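Local coordinates for secreted protein (Streptomyces lividans TK24, PDB 5LXZ) that probably acts as a secreted copper-radical oxidase of the galactose oxidase-like AA5 family, using a tyrosine-ligated copper centre, at residues L301-G313 with G324-F337. The protein carries 1 engineered substitution. Numbering follows the deposited sequence.
Sequences LFLMQNGKIFYSG and GRTPGVWDVETNKF. With EDO (1,2-ethanediol), chain N; ACT (acetate ion), chain E.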
ATOM      1  N   LEU A 301       3.125  -4.519   6.564  1.00  5.18           N
ATOM      2  CA  LEU A 301       3.090  -5.553   7.598  1.00  5.43           C
ATOM      3  C   LEU A 301       3.059  -6.929   6.931  1.00  5.69           C
ATOM      4  O   LEU A 301       2.086  -7.258   6.256  1.00  6.78           O
ATOM      5  CB  LEU A 301       1.849  -5.401   8.459  1.00  5.42           C
ATOM      6  CG  LEU A 301       1.713  -4.076   9.198  1.00  5.84           C
ATOM      7  CD1 LEU A 301       0.373  -4.023   9.933  1.00  6.29           C
ATOM      8  CD2 LEU A 301       2.836  -3.869  10.198  1.00  6.11           C
ATOM      9  N   PHE A 302       4.073  -7.729   7.200  1.00  5.80           N
ATOM     10  CA  PHE A 302       4.220  -9.033   6.533  1.00  5.83           C
ATOM     11  C   PHE A 302       4.265 -10.149   7.561  1.00  5.96           C
ATOM     12  O   PHE A 302       4.964 -10.044   8.569  1.00  6.19           O
ATOM     13  CB  PHE A 302       5.526  -9.070   5.758  1.00  6.31           C
ATOM     14  CG  PHE A 302       5.534  -8.193   4.519  1.00  6.84           C
ATOM     15  CD1 PHE A 302       5.784  -6.853   4.601  1.00  7.26           C
ATOM     16  CD2 PHE A 302       5.279  -8.733   3.280  1.00  7.54           C
ATOM     17  CE1 PHE A 302       5.763  -6.065   3.460  1.00  7.77           C
ATOM     18  CE2 PHE A 302       5.284  -7.966   2.147  1.00  8.27           C
ATOM     19  CZ  PHE A 302       5.495  -6.621   2.245  1.00  8.04           C
ATOM     20  N   LEU A 303       3.631 -11.276   7.237  1.00  6.34           N
ATOM     21  CA  LEU A 303       3.717 -12.436   8.106  1.00  6.83           C
ATOM     22  C   LEU A 303       5.053 -13.136   7.956  1.00  7.32           C
ATOM     23  O   LEU A 303       5.433 -13.573   6.854  1.00  6.92           O
ATOM     24  CB  LEU A 303       2.582 -13.406   7.776  1.00  6.89           C
ATOM     25  CG  LEU A 303       2.488 -14.648   8.652  1.00  7.56           C
ATOM     26  CD1 LEU A 303       2.132 -14.307  10.087  1.00  8.45           C
ATOM     27  CD2 LEU A 303       1.386 -15.523   8.045  1.00  8.03           C
ATOM     28  N   MET A 304       5.711 -13.363   9.097  1.00  7.13           N
ATOM     29  CA  MET A 304       6.988 -14.041   9.192  1.00  7.85           C
ATOM     30  C   MET A 304       6.775 -15.544   9.474  1.00  8.11           C
ATOM     31  O   MET A 304       5.709 -15.970   9.948  1.00  8.06           O
ATOM     32  CB  MET A 304       7.790 -13.448  10.336  1.00  8.39           C
ATOM     33  CG  MET A 304       8.033 -11.959  10.184  1.00  8.60           C
ATOM     34  SD  MET A 304       8.642 -11.181  11.713  1.00  8.96           S
ATOM     35  CE  MET A 304       9.973 -12.277  12.251  1.00 10.00           C
ATOM     36  N   GLN A 305       7.817 -16.312   9.271  1.00  8.77           N
ATOM     37  CA  GLN A 305       7.708 -17.770   9.477  1.00  9.71           C
ATOM     38  C   GLN A 305       7.446 -18.176  10.890  1.00 11.22           C
ATOM     39  O   GLN A 305       6.904 -19.261  11.103  1.00 12.09           O
ATOM     40  CB  GLN A 305       8.963 -18.455   8.954  1.00 11.23           C
ATOM     41  CG  GLN A 305       8.913 -18.506   7.455  1.00 12.61           C
ATOM     42  CD  GLN A 305      10.186 -19.040   6.855  1.00 13.75           C
ATOM     43  OE1 GLN A 305      10.764 -20.011   7.337  1.00 16.78           O
ATOM     44  NE2 GLN A 305      10.660 -18.382   5.833  1.00 14.79           N
ATOM     45  N   ASN A 306       7.805 -17.331  11.870  1.00  9.56           N
ATOM     46  CA  ASN A 306       7.454 -17.614  13.260  1.00 10.23           C
ATOM     47  C   ASN A 306       6.067 -17.121  13.690  1.00  9.86           C
ATOM     48  O   ASN A 306       5.735 -17.154  14.859  1.00 11.83           O
ATOM     49  CB  ASN A 306       8.556 -17.106  14.187  1.00 10.66           C
ATOM     50  CG  ASN A 306       8.656 -15.596  14.220  1.00 11.89           C
ATOM     51  OD1 ASN A 306       7.889 -14.878  13.554  1.00 10.70           O
ATOM     52  ND2 ASN A 306       9.641 -15.105  14.953  1.00 12.74           N
ATOM     53  N   GLY A 307       5.295 -16.577  12.749  1.00  8.62           N
ATOM     54  CA  GLY A 307       3.954 -16.102  13.027  1.00  7.70           C
ATOM     55  C   GLY A 307       3.824 -14.672  13.492  1.00  7.08           C
ATOM     56  O   GLY A 307       2.739 -14.175  13.650  1.00  7.54           O
ATOM     57  N   LYS A 308       4.959 -14.050  13.759  1.00  6.64           N
ATOM     58  CA  LYS A 308       4.987 -12.638  14.068  1.00  6.80           C
ATOM     59  C   LYS A 308       4.880 -11.848  12.784  1.00  6.77           C
ATOM     60  O   LYS A 308       4.974 -12.376  11.701  1.00  6.49           O
ATOM     61  CB  LYS A 308       6.243 -12.277  14.889  1.00  7.67           C
ATOM     62  CG  LYS A 308       6.333 -13.122  16.173  1.00  8.84           C
ATOM     63  CD  LYS A 308       7.473 -12.660  17.070  1.00  9.70           C
ATOM     64  CE  LYS A 308       7.620 -13.660  18.241  1.00 11.53           C
ATOM     65  NZ  LYS A 308       8.774 -13.383  19.140  0.50 11.16           N
ATOM     66  N   ILE A 309       4.642 -10.563  12.952  1.00  6.36           N
ATOM     67  CA  ILE A 309       4.476  -9.645  11.849  1.00  6.58           C
ATOM     68  C   ILE A 309       5.686  -8.734  11.760  1.00  6.58           C
ATOM     69  O   ILE A 309       6.069  -8.101  12.762  1.00  6.96           O
ATOM     70  CB  ILE A 309       3.204  -8.816  12.039  1.00  7.15           C
ATOM     71  CG1 ILE A 309       1.948  -9.633  11.775  1.00  7.71           C
ATOM     72  CG2 ILE A 309       3.179  -7.556  11.130  1.00  7.08           C
ATOM     73  CD1 ILE A 309       1.675 -10.037  10.319  1.00  8.78           C
ATOM     74  N   PHE A 310       6.284  -8.659  10.567  1.00  6.15           N
ATOM     75  CA  PHE A 310       7.325  -7.729  10.325  1.00  6.20           C
ATOM     76  C   PHE A 310       6.773  -6.442   9.782  1.00  5.84           C
ATOM     77  O   PHE A 310       6.064  -6.455   8.786  1.00  6.03           O
ATOM     78  CB  PHE A 310       8.343  -8.296   9.338  1.00  6.55           C
ATOM     79  CG  PHE A 310       9.511  -7.375   9.074  1.00  7.62           C
ATOM     80  CD1 PHE A 310      10.287  -6.930  10.138  1.00  8.57           C
ATOM     81  CD2 PHE A 310       9.781  -6.908   7.830  1.00  8.41           C
ATOM     82  CE1 PHE A 310      11.371  -6.102   9.910  1.00  9.26           C
ATOM     83  CE2 PHE A 310      10.880  -6.064   7.601  1.00  8.92           C
ATOM     84  CZ  PHE A 310      11.652  -5.678   8.641  1.00  8.83           C
ATOM     85  N   TYR A 311       7.086  -5.356  10.488  1.00  5.44           N
ATOM     86  CA  TYR A 311       6.783  -3.988  10.010  1.00  5.48           C
ATOM     87  C   TYR A 311       8.053  -3.451   9.460  1.00  5.56           C
ATOM     88  O   TYR A 311       9.015  -3.236  10.204  1.00  5.60           O
ATOM     89  CB  TYR A 311       6.273  -3.151  11.157  1.00  5.41           C
ATOM     90  CG  TYR A 311       6.126  -1.674  10.856  1.00  5.34           C
ATOM     91  CD1 TYR A 311       5.412  -1.231   9.723  1.00  5.51           C
ATOM     92  CD2 TYR A 311       6.641  -0.716  11.695  1.00  5.38           C
ATOM     93  CE1 TYR A 311       5.250   0.123   9.462  1.00  5.54           C
ATOM     94  CE2 TYR A 311       6.420   0.616  11.470  1.00  5.66           C
ATOM     95  CZ  TYR A 311       5.731   1.037  10.347  1.00  5.63           C
ATOM     96  OH  TYR A 311       5.467   2.352  10.075  1.00  6.48           O
ATOM     97  N   SER A 312       8.048  -3.109   8.171  1.00  5.67           N
ATOM     98  CA  SER A 312       9.272  -2.680   7.517  1.00  6.00           C
ATOM     99  C   SER A 312       9.556  -1.202   7.801  1.00  6.23           C
ATOM    100  O   SER A 312      10.656  -0.761   7.496  1.00  6.97           O
ATOM    101  CB  SER A 312       9.192  -2.877   6.014  1.00  6.17           C
ATOM    102  OG  SER A 312       8.323  -1.910   5.433  1.00  5.83           O
ATOM    103  N   GLY A 313       8.595  -0.473   8.321  1.00  5.75           N
ATOM    104  CA  GLY A 313       8.674   0.968   8.474  1.00  5.83           C
ATOM    105  C   GLY A 313       8.031   1.745   7.336  1.00  5.64           C
ATOM    106  O   GLY A 313       7.690   2.918   7.517  1.00  5.68           O
ATOM    107  N   GLY A 324       5.227   4.231  16.132  1.00  9.53           N
ATOM    108  CA  GLY A 324       5.009   3.352  15.007  1.00  8.94           C
ATOM    109  C   GLY A 324       5.793   3.676  13.764  1.00  8.36           C
ATOM    110  O   GLY A 324       5.367   3.368  12.657  1.00  7.78           O
ATOM    111  N   ARG A 325       6.918   4.359  13.930  1.00  8.14           N
ATOM    112  CA  ARG A 325       7.715   4.764  12.833  1.00  8.59           C
ATOM    113  C   ARG A 325       8.988   3.954  12.728  1.00  7.93           C
ATOM    114  O   ARG A 325       9.752   4.141  11.780  1.00  9.10           O
ATOM    115  CB  ARG A 325       8.049   6.266  12.927  1.00  9.47           C
ATOM    116  CG  ARG A 325       6.829   7.117  12.897  1.00 11.12           C
ATOM    117  CD  ARG A 325       6.368   7.331  11.509  1.00 12.16           C
ATOM    118  NE  ARG A 325       5.283   8.309  11.462  1.00 13.18           N
ATOM    119  CZ  ARG A 325       4.863   8.888  10.340  1.00 12.97           C
ATOM    120  NH1 ARG A 325       5.516   8.693   9.223  1.00 10.69           N
ATOM    121  NH2 ARG A 325       3.839   9.745  10.379  1.00 12.67           N
ATOM    122  N   THR A 326       9.255   3.109  13.713  1.00  7.80           N
ATOM    123  CA  THR A 326      10.512   2.304  13.675  1.00  7.95           C
ATOM    124  C   THR A 326      10.178   0.899  13.136  1.00  7.15           C
ATOM    125  O   THR A 326       9.237   0.287  13.645  1.00  6.51           O
ATOM    126  CB  THR A 326      11.101   2.158  15.071  1.00  9.07           C
ATOM    127  OG1 THR A 326      11.259   3.480  15.650  1.00 10.28           O
ATOM    128  CG2 THR A 326      12.473   1.548  15.002  1.00 10.02           C
ATOM    129  N   PRO A 327      10.953   0.373  12.185  1.00  6.67           N
ATOM    130  CA  PRO A 327      10.761  -1.037  11.793  1.00  6.63           C
ATOM    131  C   PRO A 327      10.879  -1.965  12.976  1.00  6.58           C
ATOM    132  O   PRO A 327      11.585  -1.725  13.931  1.00  6.55           O
ATOM    133  CB  PRO A 327      11.906  -1.306  10.826  1.00  7.01           C
ATOM    134  CG  PRO A 327      12.370   0.019  10.370  1.00  7.65           C
ATOM    135  CD  PRO A 327      12.121   0.965  11.496  1.00  7.42           C
ATOM    136  N   GLY A 328      10.201  -3.093  12.889  1.00  6.35           N
ATOM    137  CA  GLY A 328      10.327  -4.063  13.956  1.00  6.42           C
ATOM    138  C   GLY A 328       9.441  -5.277  13.747  1.00  6.62           C
ATOM    139  O   GLY A 328       8.712  -5.388  12.797  1.00  7.02           O
ATOM    140  N   VAL A 329       9.528  -6.154  14.733  1.00  6.36           N
ATOM    141  CA  VAL A 329       8.811  -7.418  14.740  1.00  6.89           C
ATOM    142  C   VAL A 329       7.735  -7.354  15.813  1.00  6.66           C
ATOM    143  O   VAL A 329       8.018  -7.101  17.004  1.00  7.39           O
ATOM    144  CB  VAL A 329       9.771  -8.561  15.051  1.00  7.28           C
ATOM    145  CG1 VAL A 329       9.050  -9.880  15.233  1.00  7.54           C
ATOM    146  CG2 VAL A 329      10.802  -8.712  13.925  1.00  7.24           C
ATOM    147  N   TRP A 330       6.501  -7.577  15.386  1.00  6.20           N
ATOM    148  CA  TRP A 330       5.334  -7.453  16.229  1.00  6.27           C
ATOM    149  C   TRP A 330       4.726  -8.813  16.480  1.00  6.41           C
ATOM    150  O   TRP A 330       4.265  -9.471  15.536  1.00  6.52           O
ATOM    151  CB  TRP A 330       4.330  -6.538  15.525  1.00  6.23           C
ATOM    152  CG  TRP A 330       3.063  -6.234  16.225  1.00  6.43           C
ATOM    153  CD1 TRP A 330       2.801  -6.268  17.562  1.00  6.82           C
ATOM    154  CD2 TRP A 330       1.843  -5.822  15.595  1.00  6.57           C
ATOM    155  NE1 TRP A 330       1.494  -5.934  17.796  1.00  6.59           N
ATOM    156  CE2 TRP A 330       0.890  -5.624  16.608  1.00  6.70           C
ATOM    157  CE3 TRP A 330       1.480  -5.555  14.266  1.00  6.76           C
ATOM    158  CZ2 TRP A 330      -0.376  -5.204  16.335  1.00  6.92           C
ATOM    159  CZ3 TRP A 330       0.218  -5.159  13.999  1.00  6.87           C
ATOM    160  CH2 TRP A 330      -0.722  -4.969  15.030  1.00  7.15           C
ATOM    161  N   ASP A 331       4.676  -9.239  17.735  1.00  6.87           N
ATOM    162  CA  ASP A 331       3.910 -10.436  18.094  1.00  7.65           C
ATOM    163  C   ASP A 331       2.504  -9.935  18.356  1.00  7.64           C
ATOM    164  O   ASP A 331       2.242  -9.263  19.354  1.00  7.83           O
ATOM    165  CB  ASP A 331       4.507 -11.043  19.335  1.00  8.16           C
ATOM    166  CG  ASP A 331       3.815 -12.326  19.752  1.00  9.31           C
ATOM    167  OD1 ASP A 331       2.593 -12.446  19.553  1.00 10.15           O
ATOM    168  OD2 ASP A 331       4.502 -13.242  20.238  1.00 12.22           O
ATOM    169  N   VAL A 332       1.586 -10.210  17.428  1.00  7.44           N
ATOM    170  CA  VAL A 332       0.257  -9.670  17.525  1.00  7.73           C
ATOM    171  C   VAL A 332      -0.497 -10.252  18.716  1.00  7.71           C
ATOM    172  O   VAL A 332      -1.317  -9.579  19.302  1.00  8.08           O
ATOM    173  CB  VAL A 332      -0.514  -9.908  16.215  1.00  7.98           C
ATOM    174  CG1 VAL A 332      -1.929  -9.376  16.300  1.00  8.92           C
ATOM    175  CG2 VAL A 332       0.203  -9.268  15.033  1.00  8.38           C
ATOM    176  N   GLU A 333      -0.191 -11.479  19.089  1.00  7.77           N
ATOM    177  CA  GLU A 333      -0.921 -12.107  20.188  1.00  8.23           C
ATOM    178  C   GLU A 333      -0.518 -11.558  21.559  1.00  7.86           C
ATOM    179  O   GLU A 333      -1.382 -11.397  22.412  1.00  8.53           O
ATOM    180  CB  GLU A 333      -0.764 -13.622  20.123  1.00  9.16           C
ATOM    181  CG  GLU A 333      -1.329 -14.244  18.872  1.00 10.28           C
ATOM    182  CD  GLU A 333      -1.127 -15.740  18.821  1.00 12.39           C
ATOM    183  OE1 GLU A 333       0.012 -16.168  18.543  1.00 14.30           O
ATOM    184  OE2 GLU A 333      -2.127 -16.492  19.111  1.00 13.40           O
ATOM    185  N   THR A 334       0.760 -11.303  21.797  1.00  7.62           N
ATOM    186  CA  THR A 334       1.204 -10.663  23.052  1.00  8.24           C
ATOM    187  C   THR A 334       1.235  -9.160  23.008  1.00  8.63           C
ATOM    188  O   THR A 334       1.268  -8.487  24.043  1.00  9.69           O
ATOM    189  CB  THR A 334       2.616 -11.116  23.460  1.00  8.22           C
ATOM    190  OG1 THR A 334       3.530 -10.670  22.453  1.00  8.35           O
ATOM    191  CG2 THR A 334       2.735 -12.618  23.580  1.00  8.27           C
ATOM    192  N   ASN A 335       1.265  -8.658  21.788  1.00  7.76           N
ATOM    193  CA  ASN A 335       1.424  -7.233  21.470  1.00  8.30           C
ATOM    194  C   ASN A 335       2.844  -6.713  21.540  1.00  8.81           C
ATOM    195  O   ASN A 335       3.039  -5.527  21.267  1.00  8.99           O
ATOM    196  CB  ASN A 335       0.464  -6.316  22.217  1.00  8.55           C
ATOM    197  CG  ASN A 335       0.180  -5.063  21.439  1.00  9.07           C
ATOM    198  OD1 ASN A 335      -0.047  -5.096  20.226  1.00  8.88           O
ATOM    199  ND2 ASN A 335       0.209  -3.937  22.122  1.00  9.05           N
ATOM    200  N   LYS A 336       3.800  -7.562  21.890  1.00  8.46           N
ATOM    201  CA  LYS A 336       5.191  -7.146  22.024  1.00  9.13           C
ATOM    202  C   LYS A 336       5.727  -6.687  20.685  1.00  9.01           C
ATOM    203  O   LYS A 336       5.444  -7.292  19.639  1.00  8.71           O
ATOM    204  CB  LYS A 336       6.050  -8.286  22.557  1.00 11.53           C
ATOM    205  CG  LYS A 336       7.461  -7.836  22.916  1.00 14.27           C
ATOM    206  CD  LYS A 336       8.199  -8.939  23.632  1.00 18.56           C
ATOM    207  CE  LYS A 336       9.658  -8.557  23.824  1.00 22.10           C
ATOM    208  NZ  LYS A 336      10.393  -9.726  24.394  1.00 25.92           N
ATOM    209  N   PHE A 337       6.478  -5.589  20.724  1.00  8.10           N
ATOM    210  CA  PHE A 337       7.103  -5.044  19.538  1.00  8.31           C
ATOM    211  C   PHE A 337       8.583  -4.902  19.807  1.00  8.53           C
ATOM    212  O   PHE A 337       8.978  -4.258  20.798  1.00 10.19           O
ATOM    213  CB  PHE A 337       6.496  -3.708  19.172  1.00  7.76           C
ATOM    214  CG  PHE A 337       6.915  -3.221  17.797  1.00  8.17           C
ATOM    215  CD1 PHE A 337       6.176  -3.596  16.696  1.00  8.42           C
ATOM    216  CD2 PHE A 337       8.005  -2.418  17.616  1.00  8.73           C
ATOM    217  CE1 PHE A 337       6.531  -3.176  15.435  1.00  8.68           C
ATOM    218  CE2 PHE A 337       8.379  -1.998  16.361  1.00  8.31           C
ATOM    219  CZ  PHE A 337       7.644  -2.387  15.268  1.00  8.53           C
TER
HETATM  220  C1  EDO N 713      -0.095 -15.317  14.623  1.00 18.04           C
HETATM  221  O1  EDO N 713       0.208 -14.854  13.289  1.00 15.04           O
HETATM  222  C2  EDO N 713      -1.589 -15.384  14.913  1.00 20.89           C
HETATM  223  O2  EDO N 713      -2.253 -16.199  13.965  1.00 19.48           O
HETATM  224  C   ACT E 704       7.506   3.641  19.145  1.00 42.49           C
HETATM  225  O   ACT E 704       6.306   3.334  19.157  1.00 47.28           O
HETATM  226  OXT ACT E 704       8.160   3.578  18.084  1.00 41.22           O
HETATM  227  CH3 ACT E 704       8.147   4.092  20.429  1.00 43.81           C
HETATM  228  O   HOH W   1       1.936 -12.589  15.841  1.00 11.40           O
HETATM  229  O   HOH W   2       8.081   4.626   9.613  1.00  8.90           O
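I309 and W330 lie side by side on one face of the sheet, with I309 CG2 4.1 Å from W330 CE3. V332 completes this apolar centre: its CG2 sits over the middle of the indole face and also meets I309 CG1 at 3.7 Å, while L260 and V262 of the neighbouring strand 259-262 pack on W330. On the opposite face of the sheet, V329 packs against both the M304 thioether, M304 SD to V329 CG1 3.8 Å, and the aliphatic chain of K308. Paired, nearly straight bonds join I309 and W330, W330 N reaching I309 O at 2.7 Å; a second pair joins Y311 and G328. Y311, its CG anti to the backbone N (chi1 171°) and with F337 CZ at the edge of its ring, 4.1 Å from Y311 CD2, reaches the 324-326 loop, where OH donates to G324 O at 2.8 Å. A phenylalanine here would probably leave that carbonyl without this donor and the loop less firmly tied. Farther out, water 2 bridges G313 O and R325 O, and at the other end water 1 links G307 O to V332 N. Strands 309-311 and 328-330 are the two middle strands of a four-stranded antiparallel kelch blade, one unit of a beta-propeller.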